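Response regulator receiver (Brucella melitensis biovar Abortus, PDB 4G97) is the two-component response regulator PhyR, with sigma-factor-like and receiver domains, and probably controls the general stress response by binding an anti-sigma factor. Local coordinates at residues D52-Y57 against E105-H110; L56-C61 against I115-Q120; A98-A103 against V246-S251. One frame throughout, in Å; residues are numbered along the deposited sequence.

Interaction 1: residues D52-Y57 against E105-H110; sequences DRIGLY and EGFNDH
The guanidinium of Arg53 reaches from helix 52-64 to the backbone carbonyl of Glu105, which it grips end-on with two nitrogens. NH2 of Arg53 lies 2.8 Å from Glu105 O, in the carbonyl plane and on a lone pair, while NH1 of Arg53, at 3.0 Å, approaches Glu105 O nearly along the C=O axis. The oxygen therefore takes two N-H groups at the edge of one guanidinium, just where the chain leaves helix 94-104 and Gly106 turns with positive phi. NH2 of Arg53 has further partners: the phenolic oxygen OH of Tyr57, one helical turn on, accepts a bond of 3.2 Å tilted from the guanidinium plane, and OE1 of Glu105 completes a longer salt bridge. Tyr57 OH in turn donates to Glu105 OE1 at 2.6 Å, meeting it from above the carboxylate plane. OE1 also pairs with Arg16 of helix 11-22, so this buried carboxylate oxygen is shared by two arginines and a phenol. Glu105 bends at its second torsion (-53°), which helps to bring OE1 to the hydroxyl at the edge of the Tyr57 ring. On one face of the Arg53 guanidinium, Phe107 lies flat, the planes 18° apart, in an off-centre cation-pi contact with 4.1 Å between Arg53 CZ and the ring centroid. The leading edge of the same Phe107 ring points into the face of Tyr57, a T-shaped pair with centroids 4.8 Å apart, and Ile54 CG1 packs on Phe107 CE1 at 4.0 Å. Polar and aromatic contacts together join helix 52-64 to the turn between helices 94-104 and 109-116 within the sigma-like part. Two arginines and a phenol donor at Glu105 OE1 probably favour the ionised carboxylate despite its burial.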
loop_
_atom_site.group_PDB
_atom_site.type_symbol
_atom_site.label_atom_id
_atom_site.label_comp_id
_atom_site.label_asym_id
_atom_site.label_seq_id
_atom_site.Cartn_x
_atom_site.Cartn_y
_atom_site.Cartn_z
ATOM N N ASP A 52 7.744 17.440 -11.445
ATOM C CA ASP A 52 8.614 16.301 -11.655
ATOM C C ASP A 52 7.957 15.008 -11.115
ATOM O O ASP A 52 8.035 13.980 -11.783
ATOM C CB ASP A 52 9.979 16.576 -11.009
ATOM C CG ASP A 52 10.755 17.721 -11.657
ATOM O OD1 ASP A 52 10.660 17.883 -12.900
ATOM O OD2 ASP A 52 11.502 18.407 -10.939
ATOM N N ARG A 53 7.245 15.093 -9.966
ATOM C CA ARG A 53 6.556 13.950 -9.331
ATOM C C ARG A 53 5.474 13.396 -10.238
ATOM O O ARG A 53 5.459 12.194 -10.500
ATOM C CB ARG A 53 5.966 14.317 -7.956
ATOM C CG ARG A 53 5.699 13.077 -7.072
ATOM C CD ARG A 53 4.954 13.356 -5.768
ATOM N NE ARG A 53 4.563 12.093 -5.120
ATOM C CZ ARG A 53 3.453 11.901 -4.415
ATOM N NH1 ARG A 53 2.595 12.903 -4.224
ATOM N NH2 ARG A 53 3.185 10.702 -3.896
ATOM N N ILE A 54 4.590 14.289 -10.754
ATOM C CA ILE A 54 3.514 13.964 -11.701
ATOM C C ILE A 54 4.103 13.309 -12.957
ATOM O O ILE A 54 3.622 12.254 -13.359
ATOM C CB ILE A 54 2.577 15.186 -11.986
ATOM C CG1 ILE A 54 1.929 15.689 -10.680
ATOM C CG2 ILE A 54 1.494 14.855 -13.047
ATOM C CD1 ILE A 54 1.257 17.089 -10.751
ATOM N N GLY A 55 5.163 13.908 -13.522
ATOM C CA GLY A 55 5.871 13.373 -14.688
ATOM C C GLY A 55 6.465 11.987 -14.455
ATOM O O GLY A 55 6.462 11.140 -15.360
ATOM N N LEU A 56 6.979 11.740 -13.228
ATOM C CA LEU A 56 7.536 10.435 -12.891
ATOM C C LEU A 56 6.422 9.378 -12.837
ATOM O O LEU A 56 6.587 8.311 -13.415
ATOM C CB LEU A 56 8.323 10.484 -11.566
ATOM C CG LEU A 56 8.990 9.185 -11.071
ATOM C CD1 LEU A 56 10.039 8.665 -12.060
ATOM C CD2 LEU A 56 9.642 9.378 -9.718
ATOM N N TYR A 57 5.298 9.683 -12.153
ATOM C CA TYR A 57 4.160 8.765 -12.007
ATOM C C TYR A 57 3.465 8.517 -13.339
ATOM O O TYR A 57 3.028 7.386 -13.595
ATOM C CB TYR A 57 3.161 9.316 -11.000
ATOM C CG TYR A 57 3.483 8.981 -9.563
ATOM C CD1 TYR A 57 4.517 9.625 -8.891
ATOM C CD2 TYR A 57 2.746 8.024 -8.867
ATOM C CE1 TYR A 57 4.794 9.344 -7.553
ATOM C CE2 TYR A 57 3.010 7.740 -7.533
ATOM C CZ TYR A 57 4.012 8.423 -6.870
ATOM O OH TYR A 57 4.255 8.162 -5.548
ATOM N N GLU A 105 -1.451 8.067 -2.479
ATOM C CA GLU A 105 -0.363 8.898 -2.994
ATOM C C GLU A 105 -0.389 10.407 -2.704
ATOM O O GLU A 105 0.624 11.080 -2.895
ATOM C CB GLU A 105 -0.019 8.546 -4.461
ATOM C CG GLU A 105 0.440 7.095 -4.646
ATOM C CD GLU A 105 1.584 6.643 -3.748
ATOM O OE1 GLU A 105 2.616 7.347 -3.691
ATOM O OE2 GLU A 105 1.435 5.604 -3.067
ATOM N N GLY A 106 -1.501 10.911 -2.204
ATOM C CA GLY A 106 -1.612 12.327 -1.861
ATOM C C GLY A 106 -1.781 13.318 -3.004
ATOM O O GLY A 106 -1.587 14.521 -2.797
ATOM N N PHE A 107 -2.149 12.849 -4.201
ATOM C CA PHE A 107 -2.415 13.714 -5.353
ATOM C C PHE A 107 -3.873 14.181 -5.315
ATOM O O PHE A 107 -4.757 13.395 -4.970
ATOM C CB PHE A 107 -2.188 12.977 -6.694
ATOM C CG PHE A 107 -0.757 12.592 -7.004
ATOM C CD1 PHE A 107 0.181 13.559 -7.361
ATOM C CD2 PHE A 107 -0.350 11.257 -6.958
ATOM C CE1 PHE A 107 1.515 13.197 -7.635
ATOM C CE2 PHE A 107 0.985 10.901 -7.211
ATOM C CZ PHE A 107 1.907 11.869 -7.557
ATOM N N ASN A 108 -4.144 15.443 -5.723
ATOM C CA ASN A 108 -5.538 15.879 -5.837
ATOM C C ASN A 108 -6.039 15.249 -7.140
ATOM O O ASN A 108 -5.223 14.709 -7.906
ATOM C CB ASN A 108 -5.693 17.415 -5.820
ATOM C CG ASN A 108 -4.961 18.193 -6.894
ATOM O OD1 ASN A 108 -5.097 17.949 -8.105
ATOM N ND2 ASN A 108 -4.254 19.227 -6.469
ATOM N N ASP A 109 -7.360 15.296 -7.386
ATOM C CA ASP A 109 -7.993 14.704 -8.558
ATOM C C ASP A 109 -7.404 15.159 -9.899
ATOM O O ASP A 109 -7.276 14.347 -10.813
ATOM C CB ASP A 109 -9.510 14.936 -8.503
ATOM C CG ASP A 109 -10.202 14.284 -7.318
ATOM O OD1 ASP A 109 -9.617 14.290 -6.205
ATOM O OD2 ASP A 109 -11.347 13.814 -7.487
ATOM N N HIS A 110 -7.041 16.446 -10.022
ATOM C CA HIS A 110 -6.494 16.970 -11.281
ATOM C C HIS A 110 -5.108 16.439 -11.592
ATOM O O HIS A 110 -4.847 16.070 -12.738
ATOM C CB HIS A 110 -6.576 18.502 -11.349
ATOM C CG HIS A 110 -7.991 19.003 -11.363
ATOM N ND1 HIS A 110 -8.832 18.783 -12.452
ATOM C CD2 HIS A 110 -8.681 19.669 -10.407
ATOM C CE1 HIS A 110 -9.993 19.329 -12.126
ATOM N NE2 HIS A 110 -9.953 19.874 -10.905
#

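Interaction 2: residues L56-C61 against I115-Q120; sequences LYRLFC and ILEVDQ
Arg58 and Glu117 cross at about a right angle, and one carboxylate oxygen, OE2, meets the edge of the guanidinium; the two planes are 75° apart. Arg58 NE donates to Glu117 OE2 at 2.8 Å, with an N-H...O angle of 158°, and the bond falls on the anti lone pair of OE2, the one facing away from the other oxygen. NH2 of Arg58 adds a weak bond to the same Glu117 OE2 at 3.2 Å. The extended chain of Arg58, with CG anti to the backbone N (chi1 -172°), carries NE past the carbonyl end of Ile115 to reach it. Glu117 has positive phi as the C' residue of the Schellman motif that ends helix 109-116. Further inside, Ile115 leans on helix 52-64 with two branches: CD1 rests 3.8 Å from Tyr57 CB, and CG2 lies 3.7 Å from Cys61 SG. The helices come close here, with Arg58 CA 3.7 Å from Ile115 O. Glu117 OE2 also accepts from Asn62, so two side chains of helix 52-64 hold one oxygen of the exposed Glu117, and an ion pair near the surface flanks apolar packing that joins this helix to the C-terminal end of helix 109-116 in the sigma-like part.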
loop_
_atom_site.group_PDB
_atom_site.type_symbol
_atom_site.label_atom_id
_atom_site.label_comp_id
_atom_site.label_asym_id
_atom_site.label_seq_id
_atom_site.Cartn_x
_atom_site.Cartn_y
_atom_site.Cartn_z
ATOM N N LEU A 56 6.979 11.740 -13.228
ATOM C CA LEU A 56 7.536 10.435 -12.891
ATOM C C LEU A 56 6.422 9.378 -12.837
ATOM O O LEU A 56 6.587 8.311 -13.415
ATOM C CB LEU A 56 8.323 10.484 -11.566
ATOM C CG LEU A 56 8.990 9.185 -11.071
ATOM C CD1 LEU A 56 10.039 8.665 -12.060
ATOM C CD2 LEU A 56 9.642 9.378 -9.718
ATOM N N TYR A 57 5.298 9.683 -12.153
ATOM C CA TYR A 57 4.160 8.765 -12.007
ATOM C C TYR A 57 3.465 8.517 -13.339
ATOM O O TYR A 57 3.028 7.386 -13.595
ATOM C CB TYR A 57 3.161 9.316 -11.000
ATOM C CG TYR A 57 3.483 8.981 -9.563
ATOM C CD1 TYR A 57 4.517 9.625 -8.891
ATOM C CD2 TYR A 57 2.746 8.024 -8.867
ATOM C CE1 TYR A 57 4.794 9.344 -7.553
ATOM C CE2 TYR A 57 3.010 7.740 -7.533
ATOM C CZ TYR A 57 4.012 8.423 -6.870
ATOM O OH TYR A 57 4.255 8.162 -5.548
ATOM N N ARG A 58 3.381 9.576 -14.195
ATOM C CA ARG A 58 2.823 9.522 -15.562
ATOM C C ARG A 58 3.641 8.563 -16.433
ATOM O O ARG A 58 3.078 7.697 -17.102
ATOM C CB ARG A 58 2.782 10.938 -16.190
ATOM C CG ARG A 58 2.043 10.972 -17.515
ATOM C CD ARG A 58 1.781 12.383 -17.948
ATOM N NE ARG A 58 1.476 12.425 -19.374
ATOM C CZ ARG A 58 1.393 13.539 -20.092
ATOM N NH1 ARG A 58 1.595 14.723 -19.520
ATOM N NH2 ARG A 58 1.115 13.480 -21.386
ATOM N N LEU A 59 4.979 8.688 -16.392
ATOM C CA LEU A 59 5.879 7.787 -17.107
ATOM C C LEU A 59 5.651 6.364 -16.615
ATOM O O LEU A 59 5.481 5.458 -17.437
ATOM C CB LEU A 59 7.334 8.210 -16.871
ATOM C CG LEU A 59 8.441 7.338 -17.461
ATOM C CD1 LEU A 59 8.345 7.260 -18.975
ATOM C CD2 LEU A 59 9.796 7.899 -17.075
ATOM N N PHE A 60 5.617 6.161 -15.269
ATOM C CA PHE A 60 5.356 4.831 -14.704
ATOM C C PHE A 60 4.030 4.270 -15.240
ATOM O O PHE A 60 4.024 3.160 -15.763
ATOM C CB PHE A 60 5.357 4.864 -13.160
ATOM C CG PHE A 60 5.043 3.518 -12.545
ATOM C CD1 PHE A 60 3.726 3.129 -12.317
ATOM C CD2 PHE A 60 6.063 2.612 -12.254
ATOM C CE1 PHE A 60 3.434 1.871 -11.798
ATOM C CE2 PHE A 60 5.771 1.365 -11.710
ATOM C CZ PHE A 60 4.457 0.997 -11.499
ATOM N N CYS A 61 2.919 5.019 -15.092
ATOM C CA CYS A 61 1.596 4.586 -15.565
ATOM C C CYS A 61 1.524 4.348 -17.083
ATOM O O CYS A 61 0.852 3.411 -17.499
ATOM C CB CYS A 61 0.483 5.504 -15.077
ATOM S SG CYS A 61 0.269 5.525 -13.276
ATOM N N ILE A 115 -1.793 12.295 -14.332
ATOM C CA ILE A 115 -0.984 11.067 -14.240
ATOM C C ILE A 115 -1.596 9.964 -15.104
ATOM O O ILE A 115 -0.863 9.284 -15.834
ATOM C CB ILE A 115 -0.805 10.601 -12.760
ATOM C CG1 ILE A 115 0.178 11.527 -12.019
ATOM C CG2 ILE A 115 -0.376 9.128 -12.668
ATOM C CD1 ILE A 115 0.092 11.487 -10.600
ATOM N N LEU A 116 -2.931 9.783 -15.016
ATOM C CA LEU A 116 -3.621 8.731 -15.769
ATOM C C LEU A 116 -3.953 9.084 -17.227
ATOM O O LEU A 116 -4.347 8.192 -17.976
ATOM C CB LEU A 116 -4.858 8.200 -15.035
ATOM C CG LEU A 116 -4.608 7.372 -13.773
ATOM C CD1 LEU A 116 -5.893 7.122 -13.045
ATOM C CD2 LEU A 116 -3.873 6.054 -14.076
ATOM N N GLU A 117 -3.762 10.358 -17.629
ATOM C CA GLU A 117 -3.988 10.851 -19.006
ATOM C C GLU A 117 -5.459 10.727 -19.405
ATOM O O GLU A 117 -5.784 10.144 -20.440
ATOM C CB GLU A 117 -3.073 10.145 -20.033
ATOM C CG GLU A 117 -1.586 10.291 -19.768
ATOM C CD GLU A 117 -0.672 9.854 -20.893
ATOM O OE1 GLU A 117 -1.082 9.003 -21.714
ATOM O OE2 GLU A 117 0.484 10.330 -20.920
ATOM N N VAL A 118 -6.338 11.245 -18.539
ATOM C CA VAL A 118 -7.793 11.260 -18.693
ATOM C C VAL A 118 -8.262 12.659 -18.327
ATOM O O VAL A 118 -7.549 13.368 -17.606
ATOM C CB VAL A 118 -8.533 10.167 -17.845
ATOM C CG1 VAL A 118 -8.160 8.756 -18.292
ATOM C CG2 VAL A 118 -8.301 10.341 -16.346
ATOM N N ASP A 119 -9.452 13.058 -18.827
ATOM C CA ASP A 119 -10.071 14.348 -18.515
ATOM C C ASP A 119 -10.607 14.265 -17.093
ATOM O O ASP A 119 -10.925 13.161 -16.636
ATOM C CB ASP A 119 -11.217 14.631 -19.482
ATOM N N GLN A 120 -10.702 15.421 -16.396
ATOM C CA GLN A 120 -11.192 15.529 -15.013
ATOM C C GLN A 120 -12.553 14.855 -14.801
ATOM O O GLN A 120 -12.781 14.270 -13.737
ATOM C CB GLN A 120 -11.252 16.989 -14.585
#

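Interaction 3: residues A98-A103 against V246-S251; sequences AFLLVA and VKALIS
Helix segments 98-103 and 246-251 run roughly antiparallel, their axes 9.8 Å apart at closest approach and crossing at -145°, with the nearest pair of CA atoms, those of Ala103 and Ala248, 6.6 Å apart. Segment 98-103 includes a wider pi-type turn at 100-103. The small side chain of Ala248 is the hub on one side: its CB points at helix 94-104 and is met by three residues there. Ala103 faces it methyl to methyl, CB to CB at 4.0 Å. Phe99 brings the edge of its ring rather than a face, with CD2 3.9 Å from Ala248 CB and the methyl near the ring plane. Leu100 starts off to one flank, but its CD2 swings in to 4.2 Å from Ala248 CB. Phe99 is thrown toward the receiver helix by a first torsion that sets CG anti to the backbone N (chi1 -156°), and its far end, CZ, meets Lys247 CE at 3.7 Å. The two side chains cross at about a right angle. The lysine meets the ring with CE, obliquely, its chain bending at the third torsion (95°), while NZ makes a long, weak ion pair with Asp244 of the same helix. No hydrogen bond joins the two segments, and the contact is held by apolar packing. Beside it, Ser251 is hydrogen-bonded to Arg96 of helix 94-104. Helix 120-135 flanks the same interface, Ile134 touching both Phe99 and Ser251, while Leu100 also packs on Phe17, Ala20 and Leu21 of helix 11-22. The long helix 243-265 follows strand 236-238, an outermost strand of the receiver's parallel sheet, and the contact sets this last receiver helix against the helices of the sigma-like domain.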
loop_
_atom_site.group_PDB
_atom_site.type_symbol
_atom_site.label_atom_id
_atom_site.label_comp_id
_atom_site.label_asym_id
_atom_site.label_seq_id
_atom_site.Cartn_x
_atom_site.Cartn_y
_atom_site.Cartn_z
ATOM N N ALA A 98 -6.691 4.937 -9.793
ATOM C CA ALA A 98 -7.210 6.269 -9.536
ATOM C C ALA A 98 -7.364 6.520 -8.040
ATOM O O ALA A 98 -6.866 7.528 -7.531
ATOM C CB ALA A 98 -8.533 6.465 -10.281
ATOM N N PHE A 99 -7.991 5.578 -7.319
ATOM C CA PHE A 99 -8.192 5.694 -5.874
ATOM C C PHE A 99 -6.861 5.690 -5.125
ATOM O O PHE A 99 -6.684 6.478 -4.180
ATOM C CB PHE A 99 -9.119 4.574 -5.364
ATOM C CG PHE A 99 -9.821 4.931 -4.075
ATOM C CD1 PHE A 99 -11.058 5.566 -4.090
ATOM C CD2 PHE A 99 -9.243 4.639 -2.845
ATOM C CE1 PHE A 99 -11.692 5.925 -2.894
ATOM C CE2 PHE A 99 -9.882 4.992 -1.650
ATOM C CZ PHE A 99 -11.106 5.623 -1.684
ATOM N N LEU A 100 -5.903 4.843 -5.570
ATOM C CA LEU A 100 -4.583 4.767 -4.941
ATOM C C LEU A 100 -3.851 6.108 -5.060
ATOM O O LEU A 100 -3.340 6.596 -4.062
ATOM C CB LEU A 100 -3.728 3.607 -5.488
ATOM C CG LEU A 100 -4.136 2.166 -5.066
ATOM C CD1 LEU A 100 -3.200 1.162 -5.670
ATOM C CD2 LEU A 100 -4.105 1.976 -3.544
ATOM N N LEU A 101 -3.875 6.732 -6.244
ATOM C CA LEU A 101 -3.223 8.034 -6.495
ATOM C C LEU A 101 -3.713 9.137 -5.587
ATOM O O LEU A 101 -2.917 9.978 -5.172
ATOM C CB LEU A 101 -3.365 8.466 -7.975
ATOM C CG LEU A 101 -2.562 7.653 -8.999
ATOM C CD1 LEU A 101 -3.061 7.917 -10.400
ATOM C CD2 LEU A 101 -1.060 7.889 -8.861
ATOM N N VAL A 102 -5.019 9.145 -5.284
ATOM C CA VAL A 102 -5.607 10.146 -4.407
ATOM C C VAL A 102 -5.531 9.739 -2.934
ATOM O O VAL A 102 -4.951 10.479 -2.145
ATOM C CB VAL A 102 -7.027 10.636 -4.850
ATOM C CG1 VAL A 102 -6.966 11.377 -6.181
ATOM C CG2 VAL A 102 -8.020 9.488 -4.941
ATOM N N ALA A 103 -6.089 8.558 -2.564
ATOM C CA ALA A 103 -6.136 8.090 -1.164
ATOM C C ALA A 103 -4.798 7.711 -0.596
ATOM O O ALA A 103 -4.546 8.000 0.573
ATOM C CB ALA A 103 -7.095 6.927 -1.020
ATOM N N VAL A 246 -5.736 3.977 4.732
ATOM C CA VAL A 246 -5.950 2.690 5.417
ATOM C C VAL A 246 -7.007 1.868 4.664
ATOM O O VAL A 246 -6.767 0.710 4.321
ATOM C CB VAL A 246 -6.335 2.908 6.900
ATOM C CG1 VAL A 246 -6.762 1.599 7.554
ATOM C CG2 VAL A 246 -5.174 3.536 7.672
ATOM N N LYS A 247 -8.148 2.486 4.385
ATOM C CA LYS A 247 -9.251 1.891 3.635
ATOM C C LYS A 247 -8.753 1.314 2.287
ATOM O O LYS A 247 -9.052 0.157 1.955
ATOM C CB LYS A 247 -10.316 2.974 3.415
ATOM C CG LYS A 247 -11.492 2.560 2.547
ATOM C CD LYS A 247 -12.636 3.562 2.648
ATOM C CE LYS A 247 -12.631 4.613 1.568
ATOM N NZ LYS A 247 -13.705 5.623 1.781
ATOM N N ALA A 248 -7.979 2.127 1.534
ATOM C CA ALA A 248 -7.430 1.767 0.232
ATOM C C ALA A 248 -6.480 0.607 0.315
ATOM O O ALA A 248 -6.553 -0.281 -0.527
ATOM C CB ALA A 248 -6.720 2.962 -0.389
ATOM N N LEU A 249 -5.567 0.621 1.293
ATOM C CA LEU A 249 -4.583 -0.440 1.418
ATOM C C LEU A 249 -5.176 -1.756 1.912
ATOM O O LEU A 249 -4.756 -2.800 1.438
ATOM C CB LEU A 249 -3.353 -0.007 2.188
ATOM C CG LEU A 249 -2.536 1.094 1.485
ATOM C CD1 LEU A 249 -1.525 1.685 2.433
ATOM C CD2 LEU A 249 -1.870 0.573 0.206
ATOM N N ILE A 250 -6.203 -1.702 2.788
ATOM C CA ILE A 250 -6.910 -2.919 3.204
ATOM C C ILE A 250 -7.610 -3.518 1.987
ATOM O O ILE A 250 -7.507 -4.725 1.758
ATOM C CB ILE A 250 -7.890 -2.715 4.396
ATOM C CG1 ILE A 250 -7.106 -2.369 5.662
ATOM C CG2 ILE A 250 -8.729 -4.004 4.626
ATOM C CD1 ILE A 250 -7.979 -1.833 6.785
ATOM N N SER A 251 -8.287 -2.669 1.195
ATOM C CA SER A 251 -8.977 -3.080 -0.020
ATOM C C SER A 251 -8.013 -3.795 -0.989
ATOM O O SER A 251 -8.342 -4.876 -1.482
ATOM C CB SER A 251 -9.617 -1.878 -0.707
ATOM O OG SER A 251 -10.236 -2.292 -1.913
#

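From the N terminus, helix 52-64 comes first and supplies one side of both interaction 1 and interaction 2. After the unmodelled residues 66-90 the chain enters helix 94-104, turns through 105-108 and runs into helix 109-116. Interaction 1 closes a loop at that turn, and interaction 2 closes a slightly longer one at the end of helix 109-116; the two start from the same stretch, sharing Leu56 and Tyr57, and Phe107 packs on Ile115 between them. Interaction 3 starts within both loops and crosses them, closing a loop with 142 residues between its segments, at helix 243-265. Leu101, on the helix 94-104 that meets the receiver domain, also touches Tyr57 and Ile115 and so joins interaction 3 to the other two.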